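Local coordinates for protein probable oxidoreductase (Mycobacterium abscessus, PDB 4EYE) that probably acts as an oxidoreductase of the quinone reductase-like branch of the medium-chain dehydrogenase/reductase family, at residues A[144-156]-A[279-293]. Residues are numbered along the deposited sequence; the frame is centred on the assembly and turned at random.
Sequences YHTMYFAYARRGQ and IGVAWGEFLRTHADY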
loop_
_atom_site.group_PDB
_atom_site.type_symbol
_atom_site.label_atom_id
_atom_site.label_comp_id
_atom_site.label_asym_id
_atom_site.label_seq_id
_atom_site.Cartn_x
_atom_site.Cartn_y
_atom_site.Cartn_z
ATOM N N TYR A 144 2.383 0.884 3.512
ATOM C CA TYR A 144 2.875 1.350 4.815
ATOM C C TYR A 144 3.925 2.425 4.672
ATOM O O TYR A 144 3.935 3.382 5.484
ATOM C CB TYR A 144 3.297 0.158 5.729
ATOM C CG TYR A 144 2.074 -0.638 6.223
ATOM C CD1 TYR A 144 1.308 -1.425 5.348
ATOM C CD2 TYR A 144 1.647 -0.554 7.541
ATOM C CE1 TYR A 144 0.211 -2.129 5.771
ATOM C CE2 TYR A 144 0.523 -1.239 7.974
ATOM C CZ TYR A 144 -0.186 -2.051 7.104
ATOM O OH TYR A 144 -1.326 -2.721 7.561
ATOM N N HIS A 145 4.813 2.306 3.677
ATOM C CA HIS A 145 5.787 3.358 3.444
ATOM C C HIS A 145 5.115 4.612 2.985
ATOM O O HIS A 145 5.507 5.685 3.393
ATOM C CB HIS A 145 6.858 2.950 2.398
ATOM C CG HIS A 145 7.902 2.068 2.948
ATOM N ND1 HIS A 145 9.082 2.535 3.387
ATOM C CD2 HIS A 145 7.912 0.688 3.178
ATOM C CE1 HIS A 145 9.785 1.520 3.873
ATOM N NE2 HIS A 145 9.072 0.402 3.743
ATOM N N THR A 146 4.079 4.486 2.148
ATOM C CA THR A 146 3.298 5.634 1.723
ATOM C C THR A 146 2.671 6.378 2.915
ATOM O O THR A 146 2.771 7.598 3.011
ATOM C CB THR A 146 2.184 5.229 0.742
ATOM O OG1 THR A 146 2.769 4.641 -0.408
ATOM C CG2 THR A 146 1.354 6.431 0.316
ATOM N N MET A 147 2.048 5.621 3.805
ATOM C CA MET A 147 1.356 6.193 4.944
ATOM C C MET A 147 2.307 6.675 6.043
ATOM O O MET A 147 2.023 7.700 6.644
ATOM C CB MET A 147 0.228 5.283 5.467
ATOM C CG MET A 147 -1.021 5.206 4.550
ATOM S SD MET A 147 -1.669 6.848 4.044
ATOM C CE MET A 147 -1.816 7.676 5.629
ATOM N N TYR A 148 3.472 6.039 6.217
ATOM C CA TYR A 148 4.496 6.568 7.138
ATOM C C TYR A 148 4.943 7.953 6.651
ATOM O O TYR A 148 4.943 8.921 7.414
ATOM C CB TYR A 148 5.717 5.662 7.284
ATOM C CG TYR A 148 6.559 6.051 8.475
ATOM C CD1 TYR A 148 6.358 5.441 9.711
ATOM C CD2 TYR A 148 7.505 7.041 8.382
ATOM C CE1 TYR A 148 7.081 5.807 10.827
ATOM C CE2 TYR A 148 8.238 7.434 9.497
ATOM C CZ TYR A 148 8.023 6.776 10.716
ATOM O OH TYR A 148 8.740 7.146 11.808
ATOM N N PHE A 149 5.347 8.018 5.393
ATOM C CA PHE A 149 5.653 9.277 4.732
ATOM C C PHE A 149 4.537 10.319 4.844
ATOM O O PHE A 149 4.803 11.449 5.212
ATOM C CB PHE A 149 5.941 8.988 3.264
ATOM C CG PHE A 149 5.988 10.204 2.385
ATOM C CD1 PHE A 149 7.046 11.122 2.481
ATOM C CD2 PHE A 149 5.041 10.385 1.404
ATOM C CE1 PHE A 149 7.123 12.206 1.621
ATOM C CE2 PHE A 149 5.107 11.489 0.540
ATOM C CZ PHE A 149 6.149 12.386 0.645
ATOM N N ALA A 150 3.298 9.931 4.536
ATOM C CA ALA A 150 2.156 10.850 4.626
ATOM C C ALA A 150 2.027 11.448 6.008
ATOM O O ALA A 150 1.784 12.659 6.170
ATOM C CB ALA A 150 0.817 10.138 4.278
ATOM N N TYR A 151 2.108 10.587 7.006
ATOM C CA TYR A 151 1.982 11.035 8.398
ATOM C C TYR A 151 3.199 11.779 8.945
ATOM O O TYR A 151 3.087 12.903 9.508
ATOM C CB TYR A 151 1.707 9.834 9.285
ATOM C CG TYR A 151 0.304 9.284 9.208
ATOM C CD1 TYR A 151 -0.785 10.097 8.996
ATOM C CD2 TYR A 151 0.072 7.921 9.408
ATOM C CE1 TYR A 151 -2.080 9.578 8.990
ATOM C CE2 TYR A 151 -1.195 7.402 9.364
ATOM C CZ TYR A 151 -2.269 8.199 9.172
ATOM O OH TYR A 151 -3.544 7.621 9.205
ATOM N N ALA A 152 4.372 11.214 8.747
ATOM C CA ALA A 152 5.572 11.754 9.378
ATOM C C ALA A 152 6.084 12.975 8.651
ATOM O O ALA A 152 6.467 13.942 9.296
ATOM C CB ALA A 152 6.637 10.698 9.441
ATOM N N ARG A 153 6.111 12.953 7.322
ATOM C CA ARG A 153 6.729 14.015 6.568
ATOM C C ARG A 153 5.734 15.060 6.079
ATOM O O ARG A 153 5.956 16.256 6.229
ATOM C CB ARG A 153 7.508 13.449 5.386
ATOM C CG ARG A 153 8.199 14.496 4.526
ATOM C CD ARG A 153 9.509 14.985 5.134
ATOM N NE ARG A 153 10.272 15.739 4.132
ATOM C CZ ARG A 153 11.589 15.761 4.040
ATOM N NH1 ARG A 153 12.352 15.030 4.859
ATOM N NH2 ARG A 153 12.160 16.480 3.105
ATOM N N ARG A 154 4.623 14.619 5.509
ATOM C CA ARG A 154 3.717 15.550 4.854
ATOM C C ARG A 154 2.746 16.198 5.811
ATOM O O ARG A 154 2.614 17.431 5.838
ATOM C CB ARG A 154 2.951 14.857 3.740
ATOM C CG ARG A 154 3.822 14.398 2.591
ATOM C CD ARG A 154 4.523 15.531 1.841
ATOM N NE ARG A 154 3.571 16.376 1.175
ATOM C CZ ARG A 154 3.447 17.695 1.340
ATOM N NH1 ARG A 154 4.287 18.381 2.085
ATOM N NH2 ARG A 154 2.464 18.328 0.695
ATOM N N GLY A 155 2.056 15.371 6.595
ATOM C CA GLY A 155 0.990 15.864 7.463
ATOM C C GLY A 155 1.414 16.178 8.895
ATOM O O GLY A 155 0.648 16.811 9.637
ATOM N N GLN A 156 2.639 15.793 9.258
ATOM C CA GLN A 156 3.151 15.953 10.602
ATOM C C GLN A 156 2.134 15.565 11.710
ATOM O O GLN A 156 1.832 16.370 12.612
ATOM C CB GLN A 156 3.688 17.371 10.811
ATOM C CG GLN A 156 4.876 17.696 9.902
ATOM C CD GLN A 156 5.390 19.114 10.084
ATOM O OE1 GLN A 156 6.123 19.403 11.031
ATOM N NE2 GLN A 156 5.026 20.013 9.156
ATOM N N ILE A 279 -3.151 18.697 1.480
ATOM C CA ILE A 279 -1.751 18.267 1.500
ATOM C C ILE A 279 -1.566 17.159 0.457
ATOM O O ILE A 279 -2.096 16.051 0.579
ATOM C CB ILE A 279 -1.350 17.816 2.912
ATOM C CG1 ILE A 279 -1.489 19.010 3.877
ATOM C CG2 ILE A 279 0.079 17.250 2.938
ATOM C CD1 ILE A 279 -1.332 18.605 5.311
ATOM N N GLY A 280 -0.845 17.491 -0.605
ATOM C CA GLY A 280 -0.571 16.525 -1.658
ATOM C C GLY A 280 0.418 15.521 -1.121
ATOM O O GLY A 280 1.352 15.891 -0.437
ATOM N N VAL A 281 0.159 14.254 -1.405
ATOM C CA VAL A 281 0.995 13.148 -1.005
ATOM C C VAL A 281 1.300 12.350 -2.276
ATOM O O VAL A 281 0.412 11.731 -2.847
ATOM C CB VAL A 281 0.291 12.233 0.023
ATOM C CG1 VAL A 281 1.206 11.061 0.415
ATOM C CG2 VAL A 281 -0.169 13.016 1.272
ATOM N N ALA A 282 2.553 12.360 -2.708
ATOM C CA ALA A 282 2.987 11.640 -3.912
ATOM C C ALA A 282 4.312 10.990 -3.546
ATOM O O ALA A 282 5.354 11.577 -3.722
ATOM C CB ALA A 282 3.160 12.606 -5.122
ATOM N N TRP A 283 4.232 9.769 -3.007
ATOM C CA TRP A 283 5.377 9.100 -2.378
ATOM C C TRP A 283 6.423 8.727 -3.397
ATOM O O TRP A 283 7.630 9.020 -3.218
ATOM C CB TRP A 283 4.852 7.884 -1.646
ATOM C CG TRP A 283 5.847 6.931 -1.077
ATOM C CD1 TRP A 283 5.817 5.545 -1.156
ATOM C CD2 TRP A 283 7.044 7.251 -0.295
ATOM N NE1 TRP A 283 6.880 5.014 -0.509
ATOM C CE2 TRP A 283 7.669 5.985 0.012
ATOM C CE3 TRP A 283 7.673 8.429 0.095
ATOM C CZ2 TRP A 283 8.838 5.904 0.751
ATOM C CZ3 TRP A 283 8.865 8.345 0.819
ATOM C CH2 TRP A 283 9.414 7.120 1.167
ATOM N N GLY A 284 5.965 8.057 -4.466
ATOM C CA GLY A 284 6.850 7.650 -5.596
ATOM C C GLY A 284 7.669 8.826 -6.092
ATOM O O GLY A 284 8.892 8.772 -6.178
ATOM N N GLU A 285 6.989 9.941 -6.352
ATOM C CA GLU A 285 7.654 11.119 -6.855
ATOM C C GLU A 285 8.629 11.660 -5.819
ATOM O O GLU A 285 9.735 12.077 -6.147
ATOM C CB GLU A 285 6.607 12.171 -7.247
ATOM C CG GLU A 285 7.196 13.458 -7.785
ATOM C CD GLU A 285 8.088 13.193 -8.983
ATOM O OE1 GLU A 285 7.684 12.356 -9.833
ATOM O OE2 GLU A 285 9.179 13.794 -9.067
ATOM N N PHE A 286 8.231 11.661 -4.561
ATOM C CA PHE A 286 9.131 12.144 -3.501
ATOM C C PHE A 286 10.391 11.303 -3.393
ATOM O O PHE A 286 11.496 11.813 -3.255
ATOM C CB PHE A 286 8.392 12.156 -2.145
ATOM C CG PHE A 286 9.211 12.718 -1.022
ATOM C CD1 PHE A 286 9.327 14.089 -0.849
ATOM C CD2 PHE A 286 9.893 11.877 -0.156
ATOM C CE1 PHE A 286 10.085 14.606 0.195
ATOM C CE2 PHE A 286 10.695 12.391 0.873
ATOM C CZ PHE A 286 10.785 13.749 1.051
ATOM N N LEU A 287 10.200 9.986 -3.430
ATOM C CA LEU A 287 11.274 9.048 -3.299
ATOM C C LEU A 287 12.307 9.218 -4.426
ATOM O O LEU A 287 13.521 9.122 -4.198
ATOM C CB LEU A 287 10.675 7.622 -3.243
ATOM C CG LEU A 287 11.534 6.456 -2.840
ATOM C CD1 LEU A 287 12.139 6.740 -1.482
ATOM C CD2 LEU A 287 10.702 5.171 -2.868
ATOM N N ARG A 288 11.825 9.539 -5.623
ATOM C CA ARG A 288 12.685 9.810 -6.762
ATOM C C ARG A 288 13.745 10.879 -6.466
ATOM O O ARG A 288 14.870 10.783 -6.943
ATOM C CB ARG A 288 11.858 10.236 -8.024
ATOM N N THR A 289 13.397 11.900 -5.700
ATOM C CA THR A 289 14.352 12.961 -5.409
ATOM C C THR A 289 14.906 12.905 -3.989
ATOM O O THR A 289 15.718 13.719 -3.628
ATOM C CB THR A 289 13.743 14.366 -5.684
ATOM O OG1 THR A 289 12.450 14.464 -5.085
ATOM C CG2 THR A 289 13.624 14.611 -7.227
ATOM N N HIS A 290 14.472 11.936 -3.187
ATOM C CA HIS A 290 14.872 11.868 -1.770
ATOM C C HIS A 290 15.049 10.435 -1.394
ATOM O O HIS A 290 14.441 9.966 -0.424
ATOM C CB HIS A 290 13.778 12.402 -0.864
ATOM C CG HIS A 290 13.402 13.830 -1.122
ATOM N ND1 HIS A 290 12.506 14.187 -2.071
ATOM C CD2 HIS A 290 13.785 14.996 -0.479
ATOM C CE1 HIS A 290 12.348 15.522 -2.051
ATOM N NE2 HIS A 290 13.142 16.017 -1.076
ATOM N N ALA A 291 15.873 9.717 -2.140
ATOM C CA ALA A 291 15.946 8.274 -1.979
ATOM C C ALA A 291 16.338 7.870 -0.532
ATOM O O ALA A 291 15.846 6.869 -0.031
ATOM C CB ALA A 291 16.870 7.635 -3.024
ATOM N N ASP A 292 17.156 8.663 0.145
ATOM C CA ASP A 292 17.566 8.358 1.513
ATOM C C ASP A 292 16.455 8.447 2.559
ATOM O O ASP A 292 16.598 7.884 3.620
ATOM C CB ASP A 292 18.720 9.245 1.954
ATOM C CG ASP A 292 19.957 9.038 1.104
ATOM O OD1 ASP A 292 19.977 8.094 0.291
ATOM O OD2 ASP A 292 20.911 9.808 1.255
ATOM N N TYR A 293 15.335 9.097 2.239
ATOM C CA TYR A 293 14.211 9.116 3.173
ATOM C C TYR A 293 13.706 7.692 3.411
ATOM O O TYR A 293 13.197 7.374 4.500
ATOM C CB TYR A 293 13.111 10.054 2.738
ATOM C CG TYR A 293 12.033 10.216 3.795
ATOM C CD1 TYR A 293 12.289 10.894 4.994
ATOM C CD2 TYR A 293 10.770 9.702 3.599
ATOM C CE1 TYR A 293 11.288 11.048 5.943
ATOM C CE2 TYR A 293 9.771 9.848 4.543
ATOM C CZ TYR A 293 10.035 10.536 5.712
ATOM O OH TYR A 293 9.034 10.656 6.670
#
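Phe-149 reaches from helix 144-154 into an aromatic cluster with Trp-283, Phe-286 and Tyr-293. Its CB lies over the six-membered ring of Trp-283, a CH-pi contact 4.1 Å from the ring centroid. With CG anti to the backbone N (chi1 168°), the ring projects away from its own helix. Phe-149 CG sits 3.4 Å from Trp-283 CE3, which covers one face near the rim, while Arg-154 CG covers the opposite face. At the ring's edge, CD1 of Phe-149 meets Tyr-293 CE2 at 3.6 Å; CD2, like CG, lies under Trp-283 CE3 and also approaches Trp-283 CB. Farther out, CE2 of Phe-149 lies against Trp-283 CA and Val-281 CG1, and Phe-149 CE1 reaches Phe-286 CD2 at 3.3 Å. The tip, CZ, rests against CB and CG of Phe-286, whose ring plane is tilted 36° from that of Phe-149. The far face of Phe-286 carries the His-290 ring, held by a hydrogen bond from His-290 ND1 to the backbone oxygen of Phe-286. The same Arg-154 turns its guanidinium edge to Gly-280 O, which lies in the guanidinium plane and accepts hydrogen bonds from Arg-154 NE (2.8 Å) and NH2 (2.9 Å). Helices 144-154 and 283-289 cross at 79° through this cluster, beside strand 277-280, an outermost strand of the parallel, Rossmann-type sheet; Leu-254 of adjoining strand 251-255 touches Ala-150 and Val-281, while helix 293-306 packs against His-145 and Trp-283.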